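Local coordinates for protein trehalose-6-phosphate phosphatase (Cryptococcus neoformans, PDB 5DX9) that belongs to the trehalose-phosphatase family of the HAD clan and holds a magnesium ion and a two-unit sugar ligand in its pocket, at residues 108-113 against 183-188; 118-123 against 139-144; 218-223 against 282-287. One frame throughout, in Å; residues are numbered along the deposited sequence.

Interaction 1. Residues 108-113 against 183-188; sequences LDMSWM and VRPLAV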
# COMPACT_ATOMS: atom_id res chain seq x y z
N LEU A 108 1.48 -17.29 10.69
CA LEU A 108 0.43 -17.67 9.74
C LEU A 108 0.77 -18.98 9.02
O LEU A 108 1.94 -19.33 8.84
CB LEU A 108 0.20 -16.56 8.72
CG LEU A 108 -0.17 -15.19 9.30
CD1 LEU A 108 -0.22 -14.13 8.21
CD2 LEU A 108 -1.49 -15.27 10.04
N ASP A 109 -0.27 -19.69 8.60
CA ASP A 109 -0.12 -20.94 7.86
C ASP A 109 0.21 -20.64 6.39
O ASP A 109 -0.63 -20.12 5.65
CB ASP A 109 -1.40 -21.78 7.97
CG ASP A 109 -1.35 -23.04 7.12
OD1 ASP A 109 -0.24 -23.55 6.88
OD2 ASP A 109 -2.43 -23.51 6.70
N MSE A 110 1.42 -20.98 5.98
CA MSE A 110 1.90 -20.62 4.65
C MSE A 110 2.06 -21.83 3.73
O MSE A 110 2.72 -21.75 2.69
CB MSE A 110 3.23 -19.87 4.75
CG MSE A 110 3.17 -18.61 5.61
SE MSE A 110 2.13 -17.17 4.79
CE MSE A 110 3.32 -16.76 3.29
N SER A 111 1.45 -22.95 4.11
CA SER A 111 1.61 -24.20 3.36
C SER A 111 0.94 -24.13 1.98
O SER A 111 1.09 -25.04 1.16
CB SER A 111 1.05 -25.37 4.16
OG SER A 111 -0.30 -25.15 4.52
N TRP A 112 0.20 -23.06 1.73
CA TRP A 112 -0.54 -22.90 0.49
C TRP A 112 0.34 -22.50 -0.70
O TRP A 112 -0.08 -22.58 -1.85
CB TRP A 112 -1.65 -21.85 0.67
CG TRP A 112 -1.15 -20.50 1.13
CD1 TRP A 112 -1.15 -20.01 2.40
CD2 TRP A 112 -0.58 -19.47 0.31
NE1 TRP A 112 -0.61 -18.75 2.43
CE2 TRP A 112 -0.26 -18.39 1.16
CE3 TRP A 112 -0.32 -19.35 -1.06
CZ2 TRP A 112 0.32 -17.21 0.68
CZ3 TRP A 112 0.26 -18.18 -1.53
CH2 TRP A 112 0.56 -17.12 -0.66
N MSE A 113 1.57 -22.07 -0.42
CA MSE A 113 2.42 -21.51 -1.46
C MSE A 113 2.76 -22.51 -2.57
O MSE A 113 2.71 -22.17 -3.75
CB MSE A 113 3.70 -20.95 -0.86
CG MSE A 113 3.45 -19.82 0.13
SE MSE A 113 4.84 -18.46 0.11
CE MSE A 113 4.54 -17.75 -1.67
N VAL A 183 -1.81 -14.23 -5.12
CA VAL A 183 -2.33 -14.86 -3.92
C VAL A 183 -1.50 -14.42 -2.74
O VAL A 183 -0.27 -14.47 -2.78
CB VAL A 183 -2.32 -16.40 -4.01
CG1 VAL A 183 -2.94 -17.01 -2.77
CG2 VAL A 183 -3.05 -16.86 -5.26
N ARG A 184 -2.17 -13.95 -1.69
CA ARG A 184 -1.49 -13.48 -0.48
C ARG A 184 -2.10 -14.14 0.74
O ARG A 184 -3.18 -14.72 0.66
CB ARG A 184 -1.59 -11.96 -0.35
CG ARG A 184 -3.00 -11.46 -0.05
CD ARG A 184 -2.98 -10.09 0.61
NE ARG A 184 -4.27 -9.41 0.49
CZ ARG A 184 -5.31 -9.62 1.29
NH1 ARG A 184 -5.24 -10.51 2.27
NH2 ARG A 184 -6.44 -8.95 1.09
N PRO A 185 -1.41 -14.04 1.88
CA PRO A 185 -1.99 -14.50 3.14
C PRO A 185 -3.25 -13.72 3.44
O PRO A 185 -3.28 -12.51 3.21
CB PRO A 185 -0.89 -14.22 4.16
CG PRO A 185 0.37 -14.10 3.36
CD PRO A 185 -0.05 -13.50 2.06
N LEU A 186 -4.28 -14.40 3.93
CA LEU A 186 -5.57 -13.77 4.17
C LEU A 186 -5.50 -12.69 5.24
O LEU A 186 -6.23 -11.70 5.17
CB LEU A 186 -6.61 -14.83 4.57
CG LEU A 186 -7.98 -14.27 4.97
CD1 LEU A 186 -8.66 -13.61 3.77
CD2 LEU A 186 -8.86 -15.37 5.56
N ALA A 187 -4.62 -12.88 6.22
CA ALA A 187 -4.63 -12.07 7.43
C ALA A 187 -3.81 -10.79 7.32
O ALA A 187 -3.73 -10.01 8.27
CB ALA A 187 -4.15 -12.90 8.61
N VAL A 188 -3.20 -10.55 6.16
CA VAL A 188 -2.45 -9.32 5.95
C VAL A 188 -3.01 -8.52 4.78
O VAL A 188 -3.53 -9.08 3.82
CB VAL A 188 -0.96 -9.58 5.70
CG1 VAL A 188 -0.37 -10.41 6.83
CG2 VAL A 188 -0.76 -10.26 4.35

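Interaction 2. Residues 118-123 against 139-144; sequences EIFKYY and ITWHYR. With G6P (6-O-phosphono-alpha-D-glucopyranose), chain B; GLC (alpha-D-glucopyranose), chain C.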
# COMPACT_ATOMS: atom_id res chain seq x y z
N GLU A 118 2.29 -24.32 -8.07
CA GLU A 118 2.03 -25.40 -9.02
C GLU A 118 0.96 -24.99 -10.02
O GLU A 118 1.07 -25.26 -11.22
CB GLU A 118 1.61 -26.67 -8.28
CG GLU A 118 1.26 -27.84 -9.19
CD GLU A 118 0.69 -29.03 -8.45
OE1 GLU A 118 0.48 -30.08 -9.08
OE2 GLU A 118 0.44 -28.91 -7.23
N ILE A 119 -0.08 -24.32 -9.53
CA ILE A 119 -1.16 -23.88 -10.39
C ILE A 119 -0.68 -22.83 -11.40
O ILE A 119 -0.99 -22.91 -12.59
CB ILE A 119 -2.33 -23.29 -9.57
CG1 ILE A 119 -3.01 -24.40 -8.77
CG2 ILE A 119 -3.33 -22.61 -10.49
CD1 ILE A 119 -4.15 -23.91 -7.89
N PHE A 120 0.10 -21.87 -10.91
CA PHE A 120 0.58 -20.79 -11.76
C PHE A 120 1.63 -21.29 -12.75
O PHE A 120 1.72 -20.79 -13.87
CB PHE A 120 1.16 -19.65 -10.92
CG PHE A 120 0.10 -18.77 -10.30
CD1 PHE A 120 -1.20 -18.80 -10.77
CD2 PHE A 120 0.42 -17.91 -9.26
CE1 PHE A 120 -2.17 -17.99 -10.20
CE2 PHE A 120 -0.55 -17.10 -8.69
CZ PHE A 120 -1.84 -17.14 -9.16
N LYS A 121 2.42 -22.27 -12.33
CA LYS A 121 3.38 -22.91 -13.24
C LYS A 121 2.63 -23.60 -14.36
O LYS A 121 3.03 -23.54 -15.52
CB LYS A 121 4.26 -23.91 -12.50
CG LYS A 121 5.49 -23.32 -11.83
CD LYS A 121 6.35 -24.41 -11.22
CE LYS A 121 7.56 -23.84 -10.52
NZ LYS A 121 8.30 -24.91 -9.78
N TYR A 122 1.54 -24.26 -13.99
CA TYR A 122 0.68 -24.93 -14.96
C TYR A 122 0.26 -23.96 -16.05
O TYR A 122 0.36 -24.26 -17.24
CB TYR A 122 -0.55 -25.51 -14.27
CG TYR A 122 -1.58 -26.07 -15.23
CD1 TYR A 122 -1.59 -27.41 -15.57
CD2 TYR A 122 -2.55 -25.25 -15.80
CE1 TYR A 122 -2.52 -27.93 -16.44
CE2 TYR A 122 -3.48 -25.75 -16.68
CZ TYR A 122 -3.47 -27.09 -17.00
OH TYR A 122 -4.40 -27.60 -17.87
N TYR A 123 -0.21 -22.78 -15.64
CA TYR A 123 -0.74 -21.80 -16.57
C TYR A 123 0.36 -21.00 -17.26
O TYR A 123 0.15 -20.49 -18.35
CB TYR A 123 -1.72 -20.86 -15.87
CG TYR A 123 -3.05 -21.51 -15.61
CD1 TYR A 123 -4.02 -21.56 -16.60
CD2 TYR A 123 -3.33 -22.11 -14.39
CE1 TYR A 123 -5.24 -22.16 -16.38
CE2 TYR A 123 -4.55 -22.73 -14.16
CZ TYR A 123 -5.50 -22.75 -15.16
OH TYR A 123 -6.72 -23.35 -14.93
N ILE A 139 2.56 -14.81 -4.31
CA ILE A 139 2.92 -15.23 -5.66
C ILE A 139 2.06 -14.53 -6.70
O ILE A 139 0.84 -14.48 -6.58
CB ILE A 139 2.78 -16.75 -5.84
CG1 ILE A 139 3.51 -17.50 -4.72
CG2 ILE A 139 3.29 -17.17 -7.21
CD1 ILE A 139 3.23 -18.99 -4.69
N THR A 140 2.71 -14.00 -7.73
CA THR A 140 2.01 -13.28 -8.78
C THR A 140 2.19 -13.95 -10.13
O THR A 140 3.30 -14.29 -10.52
CB THR A 140 2.49 -11.83 -8.88
OG1 THR A 140 2.32 -11.18 -7.62
CG2 THR A 140 1.71 -11.08 -9.95
N TRP A 141 1.08 -14.14 -10.84
CA TRP A 141 1.12 -14.62 -12.22
C TRP A 141 0.79 -13.48 -13.17
O TRP A 141 -0.30 -12.90 -13.10
CB TRP A 141 0.15 -15.79 -12.41
CG TRP A 141 0.17 -16.37 -13.80
CD1 TRP A 141 1.18 -17.09 -14.37
CD2 TRP A 141 -0.88 -16.30 -14.78
NE1 TRP A 141 0.83 -17.46 -15.65
CE2 TRP A 141 -0.42 -16.98 -15.92
CE3 TRP A 141 -2.14 -15.71 -14.80
CZ2 TRP A 141 -1.20 -17.11 -17.08
CZ3 TRP A 141 -2.91 -15.83 -15.95
CH2 TRP A 141 -2.43 -16.52 -17.07
N HIS A 142 1.73 -13.15 -14.05
CA HIS A 142 1.54 -12.08 -15.01
C HIS A 142 1.11 -12.61 -16.37
O HIS A 142 1.62 -13.63 -16.84
CB HIS A 142 2.84 -11.28 -15.18
CG HIS A 142 3.31 -10.61 -13.93
ND1 HIS A 142 2.82 -9.41 -13.49
CD2 HIS A 142 4.26 -10.98 -13.03
CE1 HIS A 142 3.42 -9.06 -12.37
NE2 HIS A 142 4.30 -10.00 -12.07
N TYR A 143 0.17 -11.91 -17.02
CA TYR A 143 -0.21 -12.27 -18.38
C TYR A 143 -0.32 -11.03 -19.26
O TYR A 143 -0.93 -11.07 -20.33
CB TYR A 143 -1.53 -13.04 -18.39
CG TYR A 143 -2.72 -12.25 -17.91
CD1 TYR A 143 -3.51 -11.53 -18.80
CD2 TYR A 143 -3.06 -12.21 -16.57
CE1 TYR A 143 -4.60 -10.79 -18.37
CE2 TYR A 143 -4.14 -11.48 -16.12
CZ TYR A 143 -4.91 -10.77 -17.02
OH TYR A 143 -5.99 -10.04 -16.57
N ARG A 144 0.30 -9.93 -18.83
CA ARG A 144 0.23 -8.67 -19.58
C ARG A 144 0.87 -8.80 -20.96
O ARG A 144 0.50 -8.08 -21.89
CB ARG A 144 0.90 -7.54 -18.80
CG ARG A 144 0.90 -6.20 -19.55
CD ARG A 144 1.53 -5.08 -18.74
NE ARG A 144 0.78 -4.82 -17.51
CZ ARG A 144 -0.36 -4.13 -17.46
NH1 ARG A 144 -0.88 -3.62 -18.57
NH2 ARG A 144 -0.98 -3.96 -16.30
C1 G6P B . 3.55 -5.29 -9.77
C2 G6P B . 4.39 -6.41 -9.17
C3 G6P B . 3.52 -7.53 -8.63
C4 G6P B . 2.59 -7.00 -7.56
C5 G6P B . 1.89 -5.67 -7.91
C6 G6P B . 1.68 -4.79 -6.67
O1 G6P B . 2.89 -5.68 -10.98
O2 G6P B . 5.28 -6.91 -10.17
O3 G6P B . 4.34 -8.53 -8.00
O4 G6P B . 1.65 -8.05 -7.33
O5 G6P B . 2.59 -4.81 -8.82
O6 G6P B . 2.46 -3.57 -6.75
P G6P B . 2.01 -2.21 -5.97
O1P G6P B . 3.25 -1.29 -5.54
O2P G6P B . 1.14 -1.41 -6.87
O3P G6P B . 1.18 -2.68 -4.67
C1 GLC C . 2.26 -4.57 -11.62
C2 GLC C . 1.38 -5.05 -12.78
C3 GLC C . 2.23 -5.56 -13.93
C4 GLC C . 3.28 -4.53 -14.35
C5 GLC C . 4.09 -4.07 -13.14
C6 GLC C . 5.02 -2.91 -13.49
O2 GLC C . 0.50 -6.08 -12.30
O3 GLC C . 1.38 -5.84 -15.05
O4 GLC C . 4.11 -5.13 -15.35
O5 GLC C . 3.24 -3.64 -12.09
O6 GLC C . 4.29 -1.87 -14.14

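Interaction 3. Residues 218-223 against 282-287; sequences DMFRAL and TLAGWH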
# COMPACT_ATOMS: atom_id res chain seq x y z
N ASP A 218 -8.00 -0.97 0.67
CA ASP A 218 -7.85 -1.38 2.07
C ASP A 218 -7.27 -0.22 2.88
O ASP A 218 -7.66 0.01 4.02
CB ASP A 218 -6.94 -2.61 2.19
CG ASP A 218 -7.63 -3.90 1.78
OD1 ASP A 218 -8.87 -3.98 1.90
OD2 ASP A 218 -6.93 -4.83 1.33
N MSE A 219 -6.32 0.49 2.27
CA MSE A 219 -5.74 1.68 2.87
C MSE A 219 -6.79 2.77 3.06
O MSE A 219 -6.88 3.37 4.12
CB MSE A 219 -4.59 2.20 2.02
CG MSE A 219 -3.46 1.21 1.84
SE MSE A 219 -1.78 2.07 1.38
CE MSE A 219 -2.23 2.73 -0.40
N PHE A 220 -7.58 3.01 2.02
CA PHE A 220 -8.60 4.05 2.06
C PHE A 220 -9.64 3.75 3.12
O PHE A 220 -10.09 4.66 3.84
CB PHE A 220 -9.26 4.21 0.69
CG PHE A 220 -8.28 4.50 -0.42
CD1 PHE A 220 -7.06 5.09 -0.16
CD2 PHE A 220 -8.59 4.17 -1.74
CE1 PHE A 220 -6.16 5.35 -1.17
CE2 PHE A 220 -7.69 4.42 -2.76
CZ PHE A 220 -6.48 5.02 -2.48
N ARG A 221 -10.03 2.48 3.24
CA ARG A 221 -11.02 2.07 4.23
C ARG A 221 -10.50 2.27 5.64
O ARG A 221 -11.22 2.76 6.51
CB ARG A 221 -11.42 0.61 4.03
CG ARG A 221 -12.42 0.12 5.08
CD ARG A 221 -13.19 -1.11 4.61
NE ARG A 221 -12.28 -2.19 4.24
CZ ARG A 221 -12.17 -2.69 3.02
NH1 ARG A 221 -12.92 -2.22 2.03
NH2 ARG A 221 -11.31 -3.67 2.78
N ALA A 222 -9.25 1.89 5.87
CA ALA A 222 -8.64 2.04 7.19
C ALA A 222 -8.59 3.51 7.59
O ALA A 222 -8.75 3.85 8.76
CB ALA A 222 -7.25 1.43 7.22
N LEU A 223 -8.39 4.38 6.60
CA LEU A 223 -8.31 5.82 6.85
C LEU A 223 -9.68 6.43 7.13
O LEU A 223 -9.77 7.61 7.49
CB LEU A 223 -7.67 6.53 5.66
CG LEU A 223 -6.16 6.36 5.54
CD1 LEU A 223 -5.62 7.07 4.31
CD2 LEU A 223 -5.49 6.86 6.81
N THR A 282 -14.52 4.58 -5.33
CA THR A 282 -13.39 4.40 -4.43
C THR A 282 -13.76 4.86 -3.02
O THR A 282 -14.72 5.61 -2.83
CB THR A 282 -12.16 5.19 -4.94
OG1 THR A 282 -11.06 5.03 -4.03
CG2 THR A 282 -12.49 6.66 -5.07
N LEU A 283 -12.99 4.40 -2.03
CA LEU A 283 -13.17 4.85 -0.65
C LEU A 283 -12.24 6.02 -0.35
O LEU A 283 -12.27 6.58 0.75
CB LEU A 283 -12.93 3.70 0.33
CG LEU A 283 -13.98 2.59 0.33
CD1 LEU A 283 -13.53 1.43 1.20
CD2 LEU A 283 -15.32 3.13 0.80
N ALA A 284 -11.41 6.37 -1.32
CA ALA A 284 -10.58 7.56 -1.21
C ALA A 284 -11.45 8.81 -1.27
O ALA A 284 -12.57 8.76 -1.79
CB ALA A 284 -9.53 7.59 -2.32
N GLY A 285 -10.96 9.91 -0.73
CA GLY A 285 -11.70 11.15 -0.76
C GLY A 285 -11.38 11.96 -2.00
O GLY A 285 -12.14 12.85 -2.38
N TRP A 286 -10.24 11.66 -2.63
CA TRP A 286 -9.76 12.41 -3.79
C TRP A 286 -9.24 11.50 -4.90
O TRP A 286 -9.13 10.29 -4.73
CB TRP A 286 -8.63 13.37 -3.38
CG TRP A 286 -8.95 14.23 -2.21
CD1 TRP A 286 -8.70 13.94 -0.89
CD2 TRP A 286 -9.56 15.52 -2.23
NE1 TRP A 286 -9.13 14.97 -0.10
CE2 TRP A 286 -9.66 15.96 -0.89
CE3 TRP A 286 -10.05 16.34 -3.25
CZ2 TRP A 286 -10.22 17.18 -0.55
CZ3 TRP A 286 -10.60 17.56 -2.90
CH2 TRP A 286 -10.68 17.97 -1.57
N HIS A 287 -8.88 12.11 -6.03
CA HIS A 287 -8.23 11.37 -7.11
C HIS A 287 -7.21 12.23 -7.84
O HIS A 287 -7.24 13.46 -7.77
CB HIS A 287 -9.25 10.83 -8.12
CG HIS A 287 -9.71 11.85 -9.12
ND1 HIS A 287 -10.87 12.58 -8.96
CD2 HIS A 287 -9.17 12.25 -10.29
CE1 HIS A 287 -11.02 13.39 -9.99
NE2 HIS A 287 -10.00 13.22 -10.81
O HOH W 1 -10.28 7.10 2.50

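Interaction 1. Residues 108-113 against 183-188
Trp112 presses the six-membered part of its indole against the end of strand 180-185, and this is the close-packed half of the contact. CZ3 of Trp112 lies 3.6 Å from CG1 of Val183, the two side chains running past each other in opposite directions, while CH2 of Trp112 approaches Val183 O at 3.5 Å. The ring is brought there by a chi1 of 57°, which sets CG between the backbone N and the carbonyl carbon. A broad, flat indole suits the place, since it spans Val183 and Pro185 together: its CZ2 is 4.0 Å from CD of Pro185. Selenomethionine Met110, bent at chi2 and chi3, folds back to bring SE to 3.8 Å from CG of Pro185. The contact thus joins the approach to helix 112-125 to the C-terminal end of strand 180-185, an inner strand of the four-stranded antiparallel sheet, where Pro185 opens a type I turn to Val188. Leu108 straddles the boundary with solvent: its CD1 stays on the buried side, 4.0 Å from CG1 of Val188, whereas on the other branch the contact opens outward, CD2 of this partly exposed leucine meeting CB of exposed Ala187 at 3.8 Å.

Interaction 2. Residues 118-123 against 139-144
Trp141 sets its CB squarely over the ring of Phe120, 3.6 Å from the centroid and only 9° off the ring normal, a CH-pi contact. The indole itself is carried past the phenyl ring: its five-membered ring lies nearly parallel to that of Phe120, planes at 22°, but the centroids are 5.4 Å apart and the rings barely overlap. With CG of Trp141 anti to the backbone N, the indole extends along the helix towards Tyr123, whose CB sits over one indole face, offset to the rim, 4.0 Å from CZ2 of Trp141. Ile139 meets the same phenyl ring differently, its CG2 coming in at the edge, in the ring plane, 3.6 Å from CD2 of Phe120. Flat aromatics and a branched aliphatic suit this buried, largely apolar layer.

Alternation along the strand turns Thr140 the other way, to the sugar pocket. Its OG1 is hydrogen-bonded to Lys135 and lies 3.2 Å from O4 of G6P. The ring of His142 has O1 of G6P in its plane at the edge, and NE2 is held by Glu133. Beyond the strand, NE of Arg144 donates to O3 of GLC over 2.7 Å at a nearly straight 167°. Residues 118-123 of helix 112-125 run almost parallel to strand 139-142, against one side of the antiparallel sheet; strands 131-134 and 180-185 flank the strand, and Leu162 of helix 148-166 also packs on Phe120.

Interaction 3. Residues 218-223 against 282-287
The methyl group of Ala284 rests over the centre of the Phe220 ring, a CH-pi contact with CB of Ala284 3.7 Å from the ring centroid and 14° off its normal. Alanine fits because a single methyl can settle on the ring face while the backbone stays near the helix. Beside it, CB of Phe220 touches CB of Leu283 at 3.7 Å, and OG1 of Thr282 lies 3.5 Å from CD2 of Phe220. Leu283 then reaches over to Arg221, its CD1 3.6 Å from CB of Arg221, so that the aliphatic root of an exposed arginine covers a leucine branch. A water joins the backbones, donating to O of Phe220 and to O of Leu283, two carbonyls that could not bond to each other.

The next shell fixes these groups. OG1 of Thr282 accepts from N of Ala284 at 3.0 Å, an ST turn that shapes the loop beside the ring. Glu217 binds both Thr282 OG1 and Leu283 N, and Asp218 OD1 forms a salt bridge with NH2 of Arg221, 2.6 Å long. Helix 217-225 also packs on helix 190-200 and strand 206-211, while the loop leads into strand 286-288, which lies beside 270-275 and whose His287 bonds to the backbone of Pro4 and Leu6; Thr274 of strand 270-275 touches Phe220 and Thr282.

How the interactions relate
Interactions 1 and 2 are neighbours, their centres about 17 Å apart: both use helix 112-125 and adjoining strands, 180-185 and 139-142, of the four-stranded antiparallel sheet, bridged by a probable hydrogen bond from Val183 N to Ile139 O. In sequence, interaction 2 falls wholly between the two segments of interaction 1. Interaction 3 comes later in the chain, by the larger mixed sheet, which has the parallel core expected of a HAD fold; its centre lies about 24 Å from that of interaction 1 and about 29 Å from that of interaction 2. The first two join a helix to the smaller sheet, probably the cap; the third joins a helix to a loop beside the core sheet. The sugar ligand lies between these two parts.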